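Local coordinates for protein EF0056 (Enterococcus faecalis, PDB 6ORI) that is of unknown function but, as an enterococcal surface protein with immunoglobulin-like folding in its N-terminal region, is probably linked to biofilm formation, at residues G214-K219 and F377-S382; Y264-I269 and M318-D323. One frame throughout, in Å; residues are numbered along the deposited sequence.

The two contacts lie in one beta sandwich, with their centres 11 Å apart, and strand 375-382 of contact 1 is the neighbour of strand 264-269 of contact 2. Contact 1 runs between the sheets, setting edge strand 211-221 of the five-stranded layer against the four-stranded one; contact 2 lies within the latter, at its edge strand 318-322. Backbone bonds join them, probably from Tyr264 N to Ser382 O (2.8 Å) and from Lys268 N to Asp378 O (2.9 Å). Along the chain the order is 214-219, 264-269, 318-323, 377-382, so contact 2 is nested inside the loop that contact 1 closes, and the four-stranded sheet is built from strands far apart in sequence, 394-398 joining last.

Contact 1: residues G214-K219 and F377-S382; sequences GSVNTK and FDSWLS
Val216 and Thr218 of strand 214-219 point their side chains toward strand 377-382, where Phe377 and Ser379 point back, and these four residues make up most of the small interface of 175 Å². The first pair meets through one methyl: CG2 of Val216 lies 3.7 Å from CB of Ser379. That branch stands anti to the carbonyl carbon, while CG1 is anti to the backbone N (chi1 172°) and heads toward the main chain of Phe377, stopping 4.4 Å from its carbonyl O. The hydroxyl of Ser379 is also beside the CG2 methyl; its polar partner within the strand is Asp378 O, in a weak hydrogen bond.

The second pair is aromatic against methyl. Thr218 CG2 approaches Phe377 CD1 at 3.9 Å, obliquely to the ring, and the two side chains cross at about a right angle. The methyl is turned inward to the phenyl group, whereas OG1 of Thr218 hydrogen-bonds to Tyr397 O, which satisfies the hydroxyl in this buried place.

No hydrogen bond joins the two segments. Their axes approach to 7.1 Å with N-to-C directions at 142°, a spacing that requires side chains rather than backbone bonding to bridge them. This is consistent with two sandwich layers closing together along one margin, where the axes come nearer than the usual spacing of about 10 Å between facing sheets. Strand 211-221 is the edge of the five-stranded sheet, beside strand 239-248, whose Leu242 and His244 touch Phe377 and Ser379; strand 375-382 lies inside the four-stranded sheet, flanked by strands 264-269 and 394-398.

Contact 2: residues Y264-I269 and M318-D323; sequences YANYKI and MGSITD
Gly319 O is gripped from two directions: Tyr267 N donates to it across the strands at 3.1 Å, and a water donates to it at 2.9 Å. The same water gives its other proton to OD1 of Asn266, tying that amide to the neighbouring strand, while ND2 of Asn266 bonds to Ser382 OG and Trp380 O of the strand on its other flank, 375-382. The amide donor from Tyr267 stands 28° out of the carbonyl plane. In return, Gly319 N reaches Tyr267 O at 2.9 Å in a nearly straight bond, completing a hydrogen-bonded pair; Ala265 and Ile321 form the next one.

The ring of Tyr267 folds over this pair. Its CG sits between the backbone N and the carbonyl carbon (chi1 43°), which brings one ring face down on Gly319, with Gly319 O 3.5 Å above the plane and over its centre. Because glycine has no CB, the ring can lie directly on the main chain. The phenol hydroxyl is anchored beyond it by Ala306 O.

Along the face that carries Asn266, Thr322 CB lies over the Tyr264 ring in a CH-pi contact, 3.5 Å from the ring centroid and only 6° off its normal. At the far end Lys268 CG and Met318 CG touch at 3.6 Å where the two chains cross obliquely, and Lys268 also makes a cation-pi contact with Phe197.

Running antiparallel, the two strands are a classical pair at the edge of a beta-sandwich sheet, and the tyrosine laid across its cross-strand glycine is the arrangement known as aromatic rescue of glycine, here in what is probably an immunoglobulin-like domain.

Contact 1: residues G214-K219 and F377-S382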
loop_
_atom_site.group_PDB
_atom_site.type_symbol
_atom_site.label_atom_id
_atom_site.label_comp_id
_atom_site.label_asym_id
_atom_site.label_seq_id
_atom_site.Cartn_x
_atom_site.Cartn_y
_atom_site.Cartn_z
ATOM N N GLY A 214 -6.860 3.114 2.303
ATOM C CA GLY A 214 -5.807 2.704 3.195
ATOM C C GLY A 214 -5.001 1.609 2.524
ATOM O O GLY A 214 -5.542 0.772 1.799
ATOM N N SER A 215 -3.703 1.619 2.774
ATOM C CA SER A 215 -2.814 0.623 2.233
ATOM C C SER A 215 -1.764 0.288 3.262
ATOM O O SER A 215 -1.493 1.067 4.166
ATOM C CB SER A 215 -2.171 1.111 0.934
ATOM O OG SER A 215 -1.520 2.355 1.121
ATOM N N VAL A 216 -1.192 -0.899 3.134
ATOM C CA VAL A 216 -0.048 -1.305 3.938
ATOM C C VAL A 216 1.059 -1.823 3.026
ATOM O O VAL A 216 0.859 -2.821 2.324
ATOM C CB VAL A 216 -0.459 -2.376 4.954
ATOM C CG1 VAL A 216 0.759 -2.939 5.661
ATOM C CG2 VAL A 216 -1.401 -1.794 5.982
ATOM N N ASN A 217 2.198 -1.134 3.044
ATOM C CA ASN A 217 3.422 -1.551 2.342
ATOM C C ASN A 217 4.319 -2.172 3.395
ATOM O O ASN A 217 4.268 -1.788 4.573
ATOM C CB ASN A 217 4.151 -0.344 1.731
ATOM C CG ASN A 217 4.408 -0.448 0.195
ATOM O OD1 ASN A 217 3.591 -0.919 -0.584
ATOM N ND2 ASN A 217 5.576 0.021 -0.221
ATOM N N THR A 218 5.108 -3.149 3.001
ATOM C CA THR A 218 6.003 -3.847 3.902
ATOM C C THR A 218 7.400 -3.825 3.322
ATOM O O THR A 218 7.591 -3.730 2.103
ATOM C CB THR A 218 5.587 -5.309 4.111
ATOM O OG1 THR A 218 5.843 -6.047 2.914
ATOM C CG2 THR A 218 4.116 -5.442 4.498
ATOM N N LYS A 219 8.378 -3.887 4.197
ATOM C CA LYS A 219 9.767 -3.928 3.788
ATOM C C LYS A 219 10.571 -4.613 4.871
ATOM O O LYS A 219 10.299 -4.426 6.055
ATOM C CB LYS A 219 10.305 -2.508 3.608
ATOM C CG LYS A 219 11.729 -2.452 3.117
ATOM C CD LYS A 219 12.287 -1.050 3.107
ATOM C CE LYS A 219 13.729 -1.085 2.632
ATOM N NZ LYS A 219 14.364 0.268 2.616
ATOM N N PHE A 377 -0.249 -8.847 6.730
ATOM C CA PHE A 377 -0.280 -7.779 7.720
ATOM C C PHE A 377 -1.461 -6.851 7.462
ATOM O O PHE A 377 -1.769 -6.528 6.326
ATOM C CB PHE A 377 1.010 -6.965 7.676
ATOM C CG PHE A 377 2.247 -7.799 7.798
ATOM C CD1 PHE A 377 2.836 -8.347 6.688
ATOM C CD2 PHE A 377 2.795 -8.072 9.031
ATOM C CE1 PHE A 377 3.951 -9.113 6.805
ATOM C CE2 PHE A 377 3.916 -8.851 9.134
ATOM C CZ PHE A 377 4.494 -9.369 8.024
ATOM N N ASP A 378 -2.093 -6.358 8.517
ATOM C CA ASP A 378 -3.229 -5.444 8.360
ATOM C C ASP A 378 -3.036 -4.245 9.269
ATOM O O ASP A 378 -2.365 -4.339 10.296
ATOM C CB ASP A 378 -4.530 -6.148 8.738
ATOM C CG ASP A 378 -4.672 -7.510 8.086
ATOM O OD1 ASP A 378 -5.199 -7.569 6.964
ATOM O OD2 ASP A 378 -4.220 -8.519 8.671
ATOM N N SER A 379 -3.650 -3.131 8.908
ATOM C CA SER A 379 -3.637 -1.944 9.751
ATOM C C SER A 379 -4.894 -1.146 9.482
ATOM O O SER A 379 -5.397 -1.129 8.360
ATOM C CB SER A 379 -2.413 -1.090 9.484
ATOM O OG SER A 379 -1.231 -1.825 9.694
ATOM N N TRP A 380 -5.406 -0.466 10.502
ATOM C CA TRP A 380 -6.598 0.347 10.329
ATOM C C TRP A 380 -6.718 1.315 11.481
ATOM O O TRP A 380 -6.097 1.110 12.535
ATOM C CB TRP A 380 -7.875 -0.511 10.205
ATOM C CG TRP A 380 -8.253 -1.317 11.441
ATOM C CD1 TRP A 380 -9.216 -1.011 12.373
ATOM C CD2 TRP A 380 -7.686 -2.571 11.854
ATOM N NE1 TRP A 380 -9.268 -1.992 13.343
ATOM C CE2 TRP A 380 -8.339 -2.954 13.051
ATOM C CE3 TRP A 380 -6.677 -3.395 11.346
ATOM C CZ2 TRP A 380 -8.018 -4.126 13.726
ATOM C CZ3 TRP A 380 -6.356 -4.544 12.026
ATOM C CH2 TRP A 380 -7.022 -4.895 13.204
ATOM N N LEU A 381 -7.516 2.363 11.309
ATOM C CA LEU A 381 -7.900 3.211 12.436
ATOM C C LEU A 381 -9.283 2.819 12.890
ATOM O O LEU A 381 -10.130 2.451 12.061
ATOM C CB LEU A 381 -7.876 4.691 12.033
ATOM C CG LEU A 381 -6.546 5.228 11.493
ATOM C CD1 LEU A 381 -6.639 6.723 11.299
ATOM C CD2 LEU A 381 -5.367 4.901 12.373
ATOM N N SER A 382 -9.529 2.919 14.191
ATOM C CA SER A 382 -10.855 2.665 14.740
ATOM C C SER A 382 -11.214 3.778 15.684
ATOM O O SER A 382 -10.332 4.506 16.186
ATOM C CB SER A 382 -10.930 1.318 15.441
ATOM O OG SER A 382 -10.017 1.283 16.512
#

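Contact 2: residues Y264-I269 and M318-D323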
loop_
_atom_site.group_PDB
_atom_site.type_symbol
_atom_site.label_atom_id
_atom_site.label_comp_id
_atom_site.label_asym_id
_atom_site.label_seq_id
_atom_site.Cartn_x
_atom_site.Cartn_y
_atom_site.Cartn_z
ATOM N N TYR A 264 -8.078 4.788 17.840
ATOM C CA TYR A 264 -7.003 3.820 18.017
ATOM C C TYR A 264 -6.335 3.534 16.696
ATOM O O TYR A 264 -7.010 3.436 15.655
ATOM C CB TYR A 264 -7.529 2.508 18.587
ATOM C CG TYR A 264 -7.909 2.595 20.047
ATOM C CD1 TYR A 264 -8.944 3.427 20.457
ATOM C CD2 TYR A 264 -7.205 1.907 21.014
ATOM C CE1 TYR A 264 -9.310 3.523 21.799
ATOM C CE2 TYR A 264 -7.570 1.993 22.365
ATOM C CZ TYR A 264 -8.615 2.817 22.738
ATOM O OH TYR A 264 -8.969 2.917 24.079
ATOM N N ALA A 265 -5.017 3.408 16.747
ATOM C CA ALA A 265 -4.214 2.861 15.660
ATOM C C ALA A 265 -4.120 1.363 15.892
ATOM O O ALA A 265 -3.765 0.930 16.989
ATOM C CB ALA A 265 -2.832 3.516 15.693
ATOM N N ASN A 266 -4.464 0.588 14.871
ATOM C CA ASN A 266 -4.545 -0.873 14.952
ATOM C C ASN A 266 -3.623 -1.536 13.967
ATOM O O ASN A 266 -3.438 -1.040 12.852
ATOM C CB ASN A 266 -5.966 -1.408 14.643
ATOM C CG ASN A 266 -6.992 -0.934 15.605
ATOM O OD1 ASN A 266 -7.321 -1.652 16.555
ATOM N ND2 ASN A 266 -7.499 0.264 15.399
ATOM N N TYR A 267 -3.081 -2.680 14.359
ATOM C CA TYR A 267 -2.143 -3.419 13.529
ATOM C C TYR A 267 -2.326 -4.888 13.834
ATOM O O TYR A 267 -2.654 -5.274 14.953
ATOM C CB TYR A 267 -0.697 -2.929 13.770
ATOM C CG TYR A 267 -0.408 -2.717 15.245
ATOM C CD1 TYR A 267 -0.720 -1.537 15.873
ATOM C CD2 TYR A 267 0.133 -3.728 16.012
ATOM C CE1 TYR A 267 -0.512 -1.358 17.250
ATOM C CE2 TYR A 267 0.347 -3.565 17.365
ATOM C CZ TYR A 267 0.018 -2.384 17.984
ATOM O OH TYR A 267 0.207 -2.234 19.345
ATOM N N LYS A 268 -2.120 -5.697 12.815
ATOM C CA LYS A 268 -2.239 -7.141 12.917
ATOM C C LYS A 268 -1.123 -7.770 12.135
ATOM O O LYS A 268 -0.871 -7.409 10.977
ATOM C CB LYS A 268 -3.583 -7.630 12.373
ATOM C CG LYS A 268 -3.819 -9.133 12.582
ATOM C CD LYS A 268 -5.179 -9.555 12.020
ATOM C CE LYS A 268 -5.538 -10.980 12.429
ATOM N NZ LYS A 268 -4.530 -11.962 11.954
ATOM N N ILE A 269 -0.398 -8.690 12.754
ATOM C CA ILE A 269 0.672 -9.380 12.048
ATOM C C ILE A 269 0.396 -10.867 11.998
ATOM O O ILE A 269 -0.196 -11.446 12.911
ATOM C CB ILE A 269 2.066 -9.103 12.648
ATOM C CG1 ILE A 269 2.294 -9.880 13.954
ATOM C CG2 ILE A 269 2.261 -7.596 12.852
ATOM C CD1 ILE A 269 3.743 -9.924 14.391
ATOM N N MET A 318 -2.685 -9.227 17.119
ATOM C CA MET A 318 -3.231 -7.873 16.963
ATOM C C MET A 318 -2.820 -6.993 18.119
ATOM O O MET A 318 -2.657 -7.462 19.244
ATOM C CB MET A 318 -4.759 -7.898 16.928
ATOM C CG MET A 318 -5.354 -8.677 15.767
ATOM S SD MET A 318 -7.150 -9.004 15.927
ATOM C CE MET A 318 -7.772 -7.332 16.078
ATOM N N GLY A 319 -2.715 -5.702 17.852
ATOM C CA GLY A 319 -2.550 -4.738 18.905
ATOM C C GLY A 319 -3.152 -3.417 18.485
ATOM O O GLY A 319 -3.563 -3.226 17.338
ATOM N N SER A 320 -3.243 -2.515 19.449
ATOM C CA SER A 320 -3.721 -1.181 19.216
ATOM C C SER A 320 -3.166 -0.241 20.252
ATOM O O SER A 320 -2.699 -0.668 21.301
ATOM C CB SER A 320 -5.243 -1.135 19.223
ATOM O OG SER A 320 -5.763 -1.383 20.518
ATOM N N ILE A 321 -3.211 1.038 19.931
ATOM C CA ILE A 321 -2.760 2.086 20.831
ATOM C C ILE A 321 -3.612 3.312 20.612
ATOM O O ILE A 321 -4.079 3.562 19.524
ATOM C CB ILE A 321 -1.267 2.402 20.673
ATOM C CG1 ILE A 321 -0.819 3.371 21.784
ATOM C CG2 ILE A 321 -0.979 2.889 19.241
ATOM C CD1 ILE A 321 0.657 3.390 22.013
ATOM N N THR A 322 -3.852 4.030 21.700
ATOM C CA THR A 322 -4.517 5.315 21.640
ATOM C C THR A 322 -3.730 6.337 22.461
ATOM O O THR A 322 -2.707 6.017 23.089
ATOM C CB THR A 322 -5.963 5.224 22.116
ATOM O OG1 THR A 322 -6.627 6.452 21.805
ATOM C CG2 THR A 322 -6.066 5.000 23.606
ATOM N N ASP A 323 -4.250 7.557 22.484
ATOM C CA ASP A 323 -3.740 8.628 23.315
ATOM C C ASP A 323 -4.864 9.629 23.475
ATOM O O ASP A 323 -5.686 9.798 22.584
ATOM C CB ASP A 323 -2.523 9.313 22.666
ATOM C CG ASP A 323 -1.723 10.150 23.668
ATOM O OD1 ASP A 323 -2.081 11.316 23.901
ATOM O OD2 ASP A 323 -0.765 9.626 24.294
HETATM O O HOH W 1 -6.171 -4.315 16.914
HETATM O O HOH W 2 0.086 -1.624 22.005
#